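Local coordinates for protein arginine kinase (Anthopleura japonica, PDB 4RF6) that catalyses the reversible transfer of a phosphate group from ATP to L-arginine, giving phosphoarginine and ADP, at residues T130-A135 against M286-H291; H311-G316 against D333-R338; F193-G198 against L226-E231; L282-R287 against R337-L342; T167-G172 against F250-R255. All blocks are in the same frame, centred on the assembly; numbering follows the deposited sequence.

Interaction 1: residues T130-A135 against M286-H291; sequences TRIRVA and MRASVH
Next to the centre of the eight-stranded antiparallel sheet of the phosphagen kinase catalytic domain, strand 127-136 pairs with strand 286-293, each carrying residues predicted to bind ATP. Arg131 and Ser289 make one hydrogen-bonded pair, with Ser289 N to Arg131 O at 2.8 Å. Arg133 and Arg287 make the next, with Arg287 N to Arg133 O at 2.9 Å. On the face of Thr130, Ile132, Val134, Met286, Ala288 and Val290 the contact is largely apolar, Thr130 OG1 being bonded to Gly243 O. Met286 bends at its last torsion (chi3 -65°), which brings CE within 3.8 Å of Val134 CG1 while SD lies 3.9 Å from Ile132 CG2; helices 246-264 and 344-370 pack on this face. The other face carries Arg131, Arg133 and Arg287, a cluster consistent with a pocket made for the ATP phosphates. Arg287 runs extended and crosses Arg131 and Arg133 of the neighbouring strand at about a right angle; its NH1 is held by a salt bridge to Asp333. In the conformer described, one of two, Arg133 lays one guanidinium face over the backbone N of Arg287, and its NH1 bonds Asn281. At the guanidinium edge of Arg287, in its plane, Arg131 NH2 stands 3.7 Å from Arg287 NH2.

Interaction 2: residues H311-G316 against D333-R338; sequences HIQARG and DISNRR
His311 and Arg338 lie flat on each other: the guanidinium is stacked on the imidazole with planes 9° apart and centres 3.6 Å apart, NH1 sitting over the middle of the ring. The extended Arg338 chain carries its CD past His311 CB before the charged group reaches the ring, a parallel stack just beyond the strand ends. Gln313 CG lies between the backbone N and the carbonyl carbon (chi1 58°), a torsion that carries the amide over its strand partner Ser335, where Gln313 NE2 donates to Ser335 OG at 2.9 Å, tilted from the amide plane. Arg337 CG packs against the same amide, 3.5 Å from Gln313 OE1, and its guanidinium lays one face over Ile312 O. On the opposite face of the sheet Ile334 CD1 meets Ala314 CB at 3.7 Å, and Ile334 CG2 meets Ile312 CD1. Antiparallel backbone bonds tie the strands, among them Asp333 N to Arg315 O at 2.7 Å; Arg337 N reaches His311 O, where a Schellman motif ends helix 303-310. Strand 312-316 is the outermost strand here, strand 331-336 pairs onward with 286-293, and helices 303-310 and 344-370 pack against the isoleucine face.

Interaction 3: residues F193-G198 against L226-E231; sequences FLFKKG and LVWLNE
Aromatic contacts dominate where Phe195 and Trp228 slide past each other in opposite directions. Phe195 CB sits almost squarely over the six-membered ring of Trp228, 3.5 Å from its centroid, a CH-pi contact. The phenyl ring itself meets the indole obliquely, its plane turned 43° from the five-membered ring, with Phe195 CD2 just 3.4 Å from Trp228 CD2. The CG of Phe195 lies between its backbone N and carbonyl carbon (chi1 66°), which directs the ring across the indole face. Glu231 CB makes a second CH-pi contact over a face of the Phe195 ring, 4.2 Å from its centroid. A third joins Leu226 to Phe193: CD1 lies over the ring face, offset toward the rim, while Leu226 CD2 touches Phe193 CD1 at 3.7 Å. The polar contact is one hydrogen bond from Trp228 NE1 to Phe193 O, 2.8 Å long, bent at the hydrogen (137°) and tilted from the indole plane. It ties the loop backbone to the strand. The carboxylate of Glu231 forms a salt bridge with Arg236, a predicted ATP-binding residue. The loop between helices 182-190 and 200-205 runs alongside strand 225-229, in the same direction, and that strand is flanked in the sheet by strands 216-220 and 235-242.

Interaction 4: residues L282-R287 against R337-L342; sequences LGTGMR and RRRLGL
A type II' beta turn from Leu282 to Gly285, leading into strand 286-293, docks on the loop that joins strand 331-336 to helix 344-370. The tight part is at Gly283 and Thr284. Gly283 CA rests 3.3 Å from Arg339 O in a CA-H...O contact, with a positive phi of 79° that suits glycine. The same oxygen accepts from Thr284 N at 2.9 Å. Leu340 fills in beside them, its CD2 3.6 Å from Gly283 CA, and Leu282 CB packs more distantly on Leu340 CD1. Thr284 works in two directions. With OG1 placed between the backbone N and the carbonyl carbon (chi1 59°), it accepts from Met286 N in an ST turn, and it also bonds a water that donates to Arg338 O, the water linking the hydroxyl to the other loop. Its CG2 points to Leu342 O. Away from this knot the contact thins: Arg338 O is reached through the water, and Gly341 is exposed and touches nothing of the turn, though its N bonds His106. Arg339 runs extended from the tight part toward the start of strand 286-293, crossing Thr284 at about a right angle. Arg287 CB lies at the edge of its guanidinium, 3.8 Å from Arg339 NH2. The anchoring bond is Arg339 NE to Met286 O, 2.7 Å, approaching from above the carbonyl plane (56° out of it) rather than along a lone pair.

Interaction 5: residues T167-G172 against F250-R255; sequences TGDLAG and FSRLCR
Arg255 NH2 is gripped by both carboxylate oxygens of Asp169, at 2.6 Å from OD1 and 2.7 Å from OD2. This salt bridge is forked from a single nitrogen: both hydrogen bonds are bent at the hydrogen (123° and 124°) and weak as such. The carboxylate meets the edge of the guanidinium nearly coplanar with it, the two side chains coming from opposite directions. Arg255 gets there by bending at chi2 and chi3, which folds its guanidinium back over Arg252 CA and lets NH1 make a weak bond to Ser251 OG, one turn earlier in the helix. Arg252 meets the same aspartate differently. Its CD lies 3.6 Å from Asp169 OD2, its guanidinium is turned 81° from the carboxylate, and a water bridges them, donating to Asp169 OD2 at 2.8 Å and accepting a weak bond from Arg252 NH1. Beside the charged groups Leu170 provides the apolar part: CD2 touches Arg252 CG at 3.6 Å and CD1 touches Arg255 CB at 3.9 Å. The 3-10 segment 169-170, ahead of strand 172-176, is thereby joined to helix 246-264. Arg252 has a further salt bridge to Glu241 and donates from NE to Thr224 O. The two arginines would be expected to favour a charged Asp169, whose attachment to exposed Arg255 is electrostatic more than directional, whereas Arg252 is held mainly by its other partners.

In the fold
Interaction 1 is the hub. Interaction 2 extends its sheet by two strands, and Asp333 joins them, its OD2 2.5 Å from Arg287 NH1. Interaction 4 lies at the N-terminal start of strand 286-293, sharing Met286 and Arg287 with interaction 1, and Asn336 ND2 of interaction 2 reaches Met286 O at 3.0 Å. Interaction 5 touches the hub's apolar face through helix 246-264, with Leu253 CD2 3.6 Å from Ile132 CG2. Interaction 3, its centre about 16 Å from that of interaction 1, comes near the predicted ATP site at its Glu231 end. Interactions 1, 2 and 4 all include predicted ATP-binding residues, whereas interaction 5 reaches the sheet from its apolar face, the one opposite the arginines.

Interaction 1: residues T130-A135 against M286-H291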
# COMPACT_ATOMS: atom_id res chain seq x y z
N THR A 130 0.60 8.56 -2.83
CA THR A 130 0.99 9.95 -3.00
C THR A 130 2.49 10.06 -2.70
O THR A 130 2.99 9.42 -1.77
CB THR A 130 0.19 10.85 -2.04
OG1 THR A 130 -1.20 10.79 -2.39
CG2 THR A 130 0.67 12.29 -2.12
N ARG A 131 3.19 10.84 -3.51
CA ARG A 131 4.65 10.93 -3.42
C ARG A 131 5.11 12.33 -3.81
O ARG A 131 4.66 12.88 -4.81
CB ARG A 131 5.29 9.89 -4.35
CG ARG A 131 6.82 9.86 -4.35
CD ARG A 131 7.31 8.79 -5.33
NE ARG A 131 8.77 8.68 -5.38
CZ ARG A 131 9.56 9.41 -6.18
NH1 ARG A 131 10.87 9.22 -6.15
NH2 ARG A 131 9.05 10.33 -6.99
N ILE A 132 5.99 12.92 -3.00
CA ILE A 132 6.60 14.20 -3.36
C ILE A 132 8.11 14.13 -3.16
O ILE A 132 8.60 13.72 -2.10
CB ILE A 132 6.01 15.38 -2.57
CG1 ILE A 132 4.48 15.39 -2.65
CG2 ILE A 132 6.56 16.70 -3.10
CD1 ILE A 132 3.81 16.52 -1.89
N ARG A 133 8.84 14.52 -4.19
CA ARG A 133 10.29 14.46 -4.19
C ARG A 133 10.86 15.82 -4.56
O ARG A 133 10.32 16.50 -5.41
CB ARG A 133 10.75 13.43 -5.22
CG ARG A 133 12.24 13.41 -5.49
CD ARG A 133 12.51 13.36 -6.98
NE ARG A 133 12.93 14.65 -7.52
CZ ARG A 133 12.91 14.97 -8.81
NH1 ARG A 133 13.32 16.17 -9.20
NH2 ARG A 133 12.47 14.10 -9.71
N VAL A 134 11.95 16.22 -3.89
CA VAL A 134 12.67 17.43 -4.26
C VAL A 134 14.17 17.15 -4.30
O VAL A 134 14.69 16.34 -3.52
CB VAL A 134 12.40 18.62 -3.32
CG1 VAL A 134 10.98 19.15 -3.52
CG2 VAL A 134 12.64 18.23 -1.87
N ALA A 135 14.86 17.81 -5.22
CA ALA A 135 16.31 17.74 -5.31
C ALA A 135 16.88 19.03 -4.72
O ALA A 135 16.34 20.11 -4.96
CB ALA A 135 16.74 17.60 -6.75
N MET A 286 11.08 19.67 -8.02
CA MET A 286 10.07 18.77 -7.46
C MET A 286 9.43 17.85 -8.49
O MET A 286 9.11 18.28 -9.60
CB MET A 286 8.97 19.59 -6.78
CG MET A 286 7.79 18.76 -6.26
SD MET A 286 6.52 19.78 -5.50
CE MET A 286 7.42 20.42 -4.10
N ARG A 287 9.27 16.58 -8.13
CA ARG A 287 8.29 15.73 -8.81
C ARG A 287 7.25 15.25 -7.81
O ARG A 287 7.56 14.50 -6.87
CB ARG A 287 8.92 14.52 -9.51
CG ARG A 287 7.88 13.72 -10.31
CD ARG A 287 8.42 12.43 -10.92
NE ARG A 287 7.38 11.73 -11.67
CZ ARG A 287 6.71 10.67 -11.22
NH1 ARG A 287 5.78 10.10 -11.97
NH2 ARG A 287 6.97 10.16 -10.02
N ALA A 288 6.01 15.69 -8.01
CA ALA A 288 4.87 15.25 -7.21
C ALA A 288 4.09 14.24 -8.03
O ALA A 288 3.89 14.43 -9.23
CB ALA A 288 3.99 16.44 -6.86
N SER A 289 3.64 13.16 -7.40
CA SER A 289 2.98 12.07 -8.12
C SER A 289 1.88 11.41 -7.30
O SER A 289 2.11 11.02 -6.15
CB SER A 289 4.01 11.02 -8.54
OG SER A 289 3.40 9.80 -8.89
N VAL A 290 0.69 11.26 -7.89
CA VAL A 290 -0.43 10.57 -7.25
C VAL A 290 -0.89 9.44 -8.17
O VAL A 290 -1.12 9.65 -9.36
CB VAL A 290 -1.60 11.55 -7.00
CG1 VAL A 290 -2.88 10.80 -6.63
CG2 VAL A 290 -1.24 12.55 -5.91
N HIS A 291 -1.00 8.23 -7.62
CA HIS A 291 -1.60 7.13 -8.37
C HIS A 291 -3.10 7.08 -8.09
O HIS A 291 -3.52 6.93 -6.94
CB HIS A 291 -0.93 5.80 -8.04
CG HIS A 291 0.46 5.69 -8.57
ND1 HIS A 291 1.15 4.49 -8.60
CD2 HIS A 291 1.30 6.62 -9.09
CE1 HIS A 291 2.35 4.70 -9.11
NE2 HIS A 291 2.46 5.98 -9.41

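Interaction 2: residues H311-G316 against D333-R338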
# COMPACT_ATOMS: atom_id res chain seq x y z
N HIS A 311 -1.55 22.11 -15.29
CA HIS A 311 -0.18 21.82 -15.73
C HIS A 311 0.33 20.49 -15.19
O HIS A 311 1.48 20.37 -14.76
CB HIS A 311 0.77 22.95 -15.34
CG HIS A 311 0.20 24.31 -15.58
ND1 HIS A 311 -0.02 25.22 -14.57
CD2 HIS A 311 -0.22 24.91 -16.72
CE1 HIS A 311 -0.55 26.32 -15.07
NE2 HIS A 311 -0.68 26.16 -16.38
N ILE A 312 -0.55 19.50 -15.21
CA ILE A 312 -0.20 18.15 -14.80
C ILE A 312 -0.30 17.22 -16.01
O ILE A 312 -0.76 17.63 -17.07
CB ILE A 312 -1.10 17.66 -13.67
CG1 ILE A 312 -2.58 17.79 -14.06
CG2 ILE A 312 -0.81 18.44 -12.40
CD1 ILE A 312 -3.56 17.40 -12.94
N GLN A 313 0.15 15.98 -15.85
CA GLN A 313 0.13 15.01 -16.95
C GLN A 313 -0.35 13.67 -16.42
O GLN A 313 -0.15 13.35 -15.24
CB GLN A 313 1.52 14.88 -17.56
CG GLN A 313 2.59 14.44 -16.57
CD GLN A 313 4.00 14.70 -17.06
OE1 GLN A 313 4.26 14.72 -18.26
NE2 GLN A 313 4.92 14.92 -16.12
N ALA A 314 -0.99 12.88 -17.28
CA ALA A 314 -1.47 11.56 -16.88
C ALA A 314 -0.83 10.46 -17.72
O ALA A 314 -0.92 10.46 -18.95
CB ALA A 314 -2.98 11.48 -16.98
N ARG A 315 -0.18 9.51 -17.04
CA ARG A 315 0.45 8.39 -17.71
C ARG A 315 0.01 7.08 -17.06
O ARG A 315 -0.28 7.05 -15.86
CB ARG A 315 1.97 8.50 -17.62
CG ARG A 315 2.58 9.64 -18.43
CD ARG A 315 2.73 9.28 -19.90
NE ARG A 315 3.86 9.98 -20.50
CZ ARG A 315 5.13 9.61 -20.33
NH1 ARG A 315 5.42 8.55 -19.59
NH2 ARG A 315 6.11 10.29 -20.91
N GLY A 316 -0.03 6.01 -17.85
CA GLY A 316 -0.27 4.68 -17.31
C GLY A 316 0.77 4.34 -16.26
O GLY A 316 1.87 4.90 -16.28
N ASP A 333 -0.76 7.56 -13.26
CA ASP A 333 0.20 8.34 -12.49
C ASP A 333 0.02 9.80 -12.90
O ASP A 333 0.34 10.19 -14.02
CB ASP A 333 1.63 7.87 -12.80
CG ASP A 333 2.69 8.62 -11.99
OD1 ASP A 333 2.35 9.24 -10.96
OD2 ASP A 333 3.88 8.57 -12.39
N ILE A 334 -0.54 10.60 -11.99
CA ILE A 334 -0.69 12.02 -12.24
C ILE A 334 0.57 12.72 -11.71
O ILE A 334 0.95 12.50 -10.56
CB ILE A 334 -1.95 12.58 -11.55
CG1 ILE A 334 -3.14 11.67 -11.81
CG2 ILE A 334 -2.27 13.99 -12.06
CD1 ILE A 334 -3.46 11.51 -13.28
N SER A 335 1.22 13.53 -12.53
CA SER A 335 2.43 14.22 -12.07
C SER A 335 2.49 15.65 -12.60
O SER A 335 1.76 16.01 -13.53
CB SER A 335 3.69 13.44 -12.47
OG SER A 335 3.86 13.42 -13.87
N ASN A 336 3.34 16.47 -12.00
CA ASN A 336 3.49 17.85 -12.45
C ASN A 336 4.35 17.92 -13.71
O ASN A 336 5.30 17.15 -13.86
CB ASN A 336 4.13 18.70 -11.36
CG ASN A 336 5.46 18.12 -10.92
OD1 ASN A 336 5.54 16.95 -10.57
ND2 ASN A 336 6.51 18.94 -10.97
N ARG A 337 4.04 18.86 -14.59
CA ARG A 337 4.88 19.08 -15.76
C ARG A 337 5.88 20.21 -15.55
O ARG A 337 6.86 20.33 -16.30
CB ARG A 337 4.03 19.35 -17.01
CG ARG A 337 3.79 18.13 -17.88
CD ARG A 337 3.06 18.48 -19.17
NE ARG A 337 1.70 18.94 -18.93
CZ ARG A 337 0.69 18.78 -19.77
NH1 ARG A 337 0.88 18.15 -20.93
NH2 ARG A 337 -0.52 19.24 -19.46
N ARG A 338 5.65 21.03 -14.53
CA ARG A 338 6.39 22.28 -14.36
C ARG A 338 7.17 22.39 -13.04
O ARG A 338 6.75 21.87 -12.00
CB ARG A 338 5.43 23.47 -14.50
CG ARG A 338 4.75 23.57 -15.87
CD ARG A 338 3.82 24.77 -15.91
NE ARG A 338 3.37 25.10 -17.27
CZ ARG A 338 2.66 26.18 -17.57
NH1 ARG A 338 2.32 27.04 -16.62
NH2 ARG A 338 2.29 26.40 -18.83

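Interaction 3: residues F193-G198 against L226-E231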
# COMPACT_ATOMS: atom_id res chain seq x y z
N PHE A 193 14.41 1.01 -1.49
CA PHE A 193 15.07 2.23 -1.04
C PHE A 193 16.49 2.36 -1.60
O PHE A 193 17.09 3.44 -1.57
CB PHE A 193 15.12 2.28 0.49
CG PHE A 193 13.81 2.62 1.13
CD1 PHE A 193 12.74 3.04 0.36
CD2 PHE A 193 13.65 2.52 2.51
CE1 PHE A 193 11.52 3.36 0.95
CE2 PHE A 193 12.44 2.84 3.11
CZ PHE A 193 11.37 3.26 2.32
N LEU A 194 17.02 1.25 -2.10
CA LEU A 194 18.39 1.21 -2.56
C LEU A 194 18.59 1.94 -3.89
O LEU A 194 17.70 1.94 -4.75
CB LEU A 194 18.87 -0.24 -2.69
CG LEU A 194 20.39 -0.42 -2.71
CD1 LEU A 194 20.95 -0.28 -1.31
CD2 LEU A 194 20.81 -1.74 -3.33
N PHE A 195 19.75 2.58 -4.05
CA PHE A 195 20.21 2.99 -5.37
C PHE A 195 21.60 2.42 -5.61
O PHE A 195 22.32 2.13 -4.66
CB PHE A 195 20.17 4.52 -5.55
CG PHE A 195 21.13 5.30 -4.68
CD1 PHE A 195 22.38 5.68 -5.17
CD2 PHE A 195 20.75 5.72 -3.42
CE1 PHE A 195 23.25 6.43 -4.39
CE2 PHE A 195 21.61 6.47 -2.63
CZ PHE A 195 22.86 6.83 -3.11
N LYS A 196 21.95 2.23 -6.88
CA LYS A 196 23.23 1.63 -7.24
C LYS A 196 24.06 2.62 -8.03
O LYS A 196 23.64 3.76 -8.24
CB LYS A 196 23.02 0.37 -8.08
CG LYS A 196 22.06 -0.65 -7.48
CD LYS A 196 21.86 -1.83 -8.43
CE LYS A 196 20.70 -2.72 -7.99
NZ LYS A 196 20.58 -3.92 -8.87
N LYS A 197 25.25 2.19 -8.46
CA LYS A 197 26.13 3.03 -9.27
C LYS A 197 25.33 3.60 -10.44
O LYS A 197 24.51 2.91 -11.03
CB LYS A 197 27.32 2.23 -9.79
CG LYS A 197 28.42 3.09 -10.41
CD LYS A 197 29.67 2.28 -10.73
CE LYS A 197 30.80 3.20 -11.15
NZ LYS A 197 32.10 2.48 -11.30
N GLY A 198 25.56 4.88 -10.73
CA GLY A 198 24.75 5.60 -11.70
C GLY A 198 24.87 4.99 -13.08
O GLY A 198 25.90 4.40 -13.41
N LEU A 226 12.29 9.33 2.81
CA LEU A 226 13.50 8.72 2.28
C LEU A 226 14.42 9.79 1.71
O LEU A 226 13.98 10.69 1.00
CB LEU A 226 13.14 7.71 1.18
CG LEU A 226 14.27 7.12 0.34
CD1 LEU A 226 15.12 6.20 1.19
CD2 LEU A 226 13.72 6.39 -0.88
N VAL A 227 15.71 9.68 2.03
CA VAL A 227 16.71 10.59 1.48
C VAL A 227 17.80 9.79 0.75
O VAL A 227 18.37 8.86 1.32
CB VAL A 227 17.38 11.45 2.57
CG1 VAL A 227 18.45 12.36 1.96
CG2 VAL A 227 16.35 12.28 3.34
N TRP A 228 18.07 10.15 -0.50
CA TRP A 228 19.26 9.66 -1.18
C TRP A 228 20.33 10.73 -1.08
O TRP A 228 20.10 11.90 -1.42
CB TRP A 228 18.98 9.31 -2.63
CG TRP A 228 18.26 8.02 -2.79
CD1 TRP A 228 17.83 7.19 -1.78
CD2 TRP A 228 17.85 7.39 -4.01
NE1 TRP A 228 17.20 6.09 -2.30
CE2 TRP A 228 17.20 6.19 -3.68
CE3 TRP A 228 17.99 7.73 -5.37
CZ2 TRP A 228 16.67 5.32 -4.65
CZ3 TRP A 228 17.47 6.87 -6.33
CH2 TRP A 228 16.82 5.68 -5.96
N LEU A 229 21.50 10.33 -0.60
CA LEU A 229 22.56 11.29 -0.32
C LEU A 229 23.65 11.15 -1.37
O LEU A 229 24.22 10.07 -1.53
CB LEU A 229 23.11 11.04 1.08
CG LEU A 229 24.08 12.01 1.74
CD1 LEU A 229 23.76 13.44 1.35
CD2 LEU A 229 24.01 11.84 3.26
N ASN A 230 23.92 12.24 -2.09
CA ASN A 230 25.02 12.30 -3.07
C ASN A 230 24.89 11.34 -4.25
O ASN A 230 25.89 10.82 -4.75
CB ASN A 230 26.38 12.12 -2.37
CG ASN A 230 26.80 13.34 -1.60
OD1 ASN A 230 26.54 14.47 -2.02
ND2 ASN A 230 27.45 13.13 -0.46
N GLU A 231 23.66 11.10 -4.69
CA GLU A 231 23.45 10.37 -5.93
C GLU A 231 23.63 11.34 -7.10
O GLU A 231 24.77 11.69 -7.45
CB GLU A 231 22.05 9.72 -5.94
CG GLU A 231 21.81 8.72 -7.08
CD GLU A 231 20.66 9.14 -7.99
OE1 GLU A 231 20.45 8.48 -9.03
OE2 GLU A 231 19.97 10.13 -7.66

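Interaction 4: residues L282-R287 against R337-L342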
# COMPACT_ATOMS: atom_id res chain seq x y z
N LEU A 282 15.63 22.10 -12.12
CA LEU A 282 15.77 23.42 -11.51
C LEU A 282 14.43 23.91 -10.95
O LEU A 282 13.41 23.23 -11.09
CB LEU A 282 16.34 24.43 -12.52
CG LEU A 282 17.75 24.15 -13.05
CD1 LEU A 282 18.08 25.08 -14.21
CD2 LEU A 282 18.78 24.28 -11.94
N GLY A 283 14.44 25.08 -10.32
CA GLY A 283 13.23 25.68 -9.79
C GLY A 283 12.81 25.06 -8.46
O GLY A 283 13.51 25.21 -7.46
N THR A 284 11.68 24.38 -8.47
CA THR A 284 11.21 23.66 -7.29
C THR A 284 12.02 22.39 -7.10
O THR A 284 12.10 21.87 -5.98
CB THR A 284 9.75 23.23 -7.44
OG1 THR A 284 9.62 22.39 -8.59
CG2 THR A 284 8.85 24.45 -7.58
N GLY A 285 12.59 21.89 -8.19
CA GLY A 285 13.30 20.62 -8.15
C GLY A 285 12.38 19.48 -7.79
O GLY A 285 12.83 18.44 -7.32
N MET A 286 11.08 19.67 -8.02
CA MET A 286 10.07 18.77 -7.46
C MET A 286 9.43 17.85 -8.49
O MET A 286 9.11 18.28 -9.60
CB MET A 286 8.97 19.59 -6.78
CG MET A 286 7.79 18.76 -6.26
SD MET A 286 6.52 19.78 -5.50
CE MET A 286 7.42 20.42 -4.10
N ARG A 287 9.27 16.58 -8.13
CA ARG A 287 8.29 15.73 -8.81
C ARG A 287 7.25 15.25 -7.81
O ARG A 287 7.56 14.50 -6.87
CB ARG A 287 8.92 14.52 -9.51
CG ARG A 287 7.88 13.72 -10.31
CD ARG A 287 8.42 12.43 -10.92
NE ARG A 287 7.38 11.73 -11.67
CZ ARG A 287 6.71 10.67 -11.22
NH1 ARG A 287 5.78 10.10 -11.97
NH2 ARG A 287 6.97 10.16 -10.02
N ARG A 337 4.04 18.86 -14.59
CA ARG A 337 4.88 19.08 -15.76
C ARG A 337 5.88 20.21 -15.55
O ARG A 337 6.86 20.33 -16.30
CB ARG A 337 4.03 19.35 -17.01
CG ARG A 337 3.79 18.13 -17.88
CD ARG A 337 3.06 18.48 -19.17
NE ARG A 337 1.70 18.94 -18.93
CZ ARG A 337 0.69 18.78 -19.77
NH1 ARG A 337 0.88 18.15 -20.93
NH2 ARG A 337 -0.52 19.24 -19.46
N ARG A 338 5.65 21.03 -14.53
CA ARG A 338 6.39 22.28 -14.36
C ARG A 338 7.17 22.39 -13.04
O ARG A 338 6.75 21.87 -12.00
CB ARG A 338 5.43 23.47 -14.50
CG ARG A 338 4.75 23.57 -15.87
CD ARG A 338 3.82 24.77 -15.91
NE ARG A 338 3.37 25.10 -17.27
CZ ARG A 338 2.66 26.18 -17.57
NH1 ARG A 338 2.32 27.04 -16.62
NH2 ARG A 338 2.29 26.40 -18.83
N ARG A 339 8.31 23.09 -13.10
CA ARG A 339 9.18 23.27 -11.93
C ARG A 339 9.72 24.70 -11.84
O ARG A 339 10.14 25.15 -10.76
CB ARG A 339 10.36 22.31 -11.99
CG ARG A 339 10.00 20.85 -11.90
CD ARG A 339 11.24 19.98 -11.83
NE ARG A 339 10.88 18.58 -11.66
CZ ARG A 339 10.88 17.68 -12.65
NH1 ARG A 339 11.24 18.04 -13.87
NH2 ARG A 339 10.53 16.43 -12.40
N LEU A 340 9.73 25.40 -12.96
CA LEU A 340 10.19 26.79 -12.99
C LEU A 340 9.01 27.71 -13.24
O LEU A 340 8.26 27.54 -14.21
CB LEU A 340 11.24 27.00 -14.08
CG LEU A 340 12.70 26.75 -13.68
CD1 LEU A 340 13.62 26.76 -14.89
CD2 LEU A 340 13.14 27.79 -12.66
N GLY A 341 8.83 28.69 -12.35
CA GLY A 341 7.78 29.68 -12.53
C GLY A 341 6.60 29.46 -11.62
O GLY A 341 5.62 30.21 -11.67
N LEU A 342 6.68 28.42 -10.80
CA LEU A 342 5.66 28.18 -9.77
C LEU A 342 6.35 27.67 -8.52
O LEU A 342 7.39 27.01 -8.60
CB LEU A 342 4.59 27.19 -10.25
CG LEU A 342 4.87 25.69 -10.17
CD1 LEU A 342 3.61 24.90 -10.51
CD2 LEU A 342 6.01 25.28 -11.09
O HOH W 1 7.04 21.89 -9.10

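Interaction 5: residues T167-G172 against F250-R255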
# COMPACT_ATOMS: atom_id res chain seq x y z
N THR A 167 13.29 14.27 14.84
CA THR A 167 12.47 13.66 15.89
C THR A 167 11.09 13.26 15.38
O THR A 167 10.69 13.61 14.26
CB THR A 167 12.29 14.62 17.09
OG1 THR A 167 11.71 15.85 16.65
CG2 THR A 167 13.64 14.91 17.75
N GLY A 168 10.35 12.51 16.20
CA GLY A 168 9.00 12.11 15.87
C GLY A 168 8.91 11.18 14.68
O GLY A 168 9.64 10.19 14.61
N ASP A 169 8.01 11.48 13.75
CA ASP A 169 7.80 10.62 12.60
C ASP A 169 8.97 10.67 11.61
O ASP A 169 9.10 9.79 10.76
CB ASP A 169 6.48 10.94 11.89
CG ASP A 169 6.49 12.31 11.24
OD1 ASP A 169 7.25 13.19 11.69
OD2 ASP A 169 5.73 12.51 10.26
N LEU A 170 9.81 11.70 11.72
CA LEU A 170 10.97 11.83 10.85
C LEU A 170 12.19 11.08 11.39
O LEU A 170 13.20 10.91 10.69
CB LEU A 170 11.32 13.31 10.61
CG LEU A 170 10.44 14.04 9.59
CD1 LEU A 170 10.78 15.51 9.52
CD2 LEU A 170 10.57 13.41 8.22
N ALA A 171 12.10 10.63 12.64
CA ALA A 171 13.18 9.84 13.25
C ALA A 171 13.40 8.56 12.47
O ALA A 171 12.45 7.91 12.02
CB ALA A 171 12.87 9.53 14.70
N GLY A 172 14.67 8.18 12.32
CA GLY A 172 15.04 7.01 11.55
C GLY A 172 16.54 6.78 11.58
O GLY A 172 17.22 7.24 12.50
N PHE A 250 3.34 16.54 2.16
CA PHE A 250 4.08 17.78 1.92
C PHE A 250 4.53 18.41 3.22
O PHE A 250 5.61 19.01 3.30
CB PHE A 250 3.23 18.76 1.11
CG PHE A 250 3.99 19.97 0.64
CD1 PHE A 250 5.17 19.82 -0.09
CD2 PHE A 250 3.53 21.25 0.91
CE1 PHE A 250 5.88 20.94 -0.53
CE2 PHE A 250 4.22 22.37 0.47
CZ PHE A 250 5.40 22.21 -0.25
N SER A 251 3.70 18.29 4.25
CA SER A 251 4.05 18.78 5.58
C SER A 251 5.32 18.10 6.10
O SER A 251 6.25 18.76 6.56
CB SER A 251 2.89 18.56 6.56
OG SER A 251 3.25 18.91 7.88
N ARG A 252 5.33 16.77 6.02
CA ARG A 252 6.48 15.96 6.43
C ARG A 252 7.71 16.32 5.61
O ARG A 252 8.82 16.45 6.15
CB ARG A 252 6.14 14.47 6.30
CG ARG A 252 7.26 13.51 6.69
CD ARG A 252 6.75 12.08 6.86
NE ARG A 252 6.18 11.54 5.63
CZ ARG A 252 4.89 11.29 5.44
NH1 ARG A 252 4.01 11.52 6.40
NH2 ARG A 252 4.47 10.79 4.28
N LEU A 253 7.53 16.49 4.30
CA LEU A 253 8.62 16.89 3.42
C LEU A 253 9.21 18.22 3.87
O LEU A 253 10.42 18.34 4.09
CB LEU A 253 8.16 17.00 1.97
CG LEU A 253 9.25 17.42 0.99
CD1 LEU A 253 10.38 16.41 0.99
CD2 LEU A 253 8.71 17.62 -0.42
N CYS A 254 8.34 19.22 4.01
CA CYS A 254 8.76 20.56 4.38
C CYS A 254 9.49 20.59 5.72
O CYS A 254 10.55 21.22 5.84
CB CYS A 254 7.56 21.51 4.41
SG CYS A 254 7.01 21.94 2.74
N ARG A 255 8.94 19.90 6.71
CA ARG A 255 9.55 19.81 8.03
C ARG A 255 11.03 19.41 7.94
O ARG A 255 11.89 20.04 8.56
CB ARG A 255 8.79 18.82 8.91
CG ARG A 255 7.99 19.48 10.04
CD ARG A 255 6.66 18.77 10.27
NE ARG A 255 6.84 17.33 10.43
CZ ARG A 255 5.93 16.42 10.08
NH1 ARG A 255 4.78 16.80 9.55
NH2 ARG A 255 6.18 15.14 10.26
O HOH W 2 3.08 12.61 9.26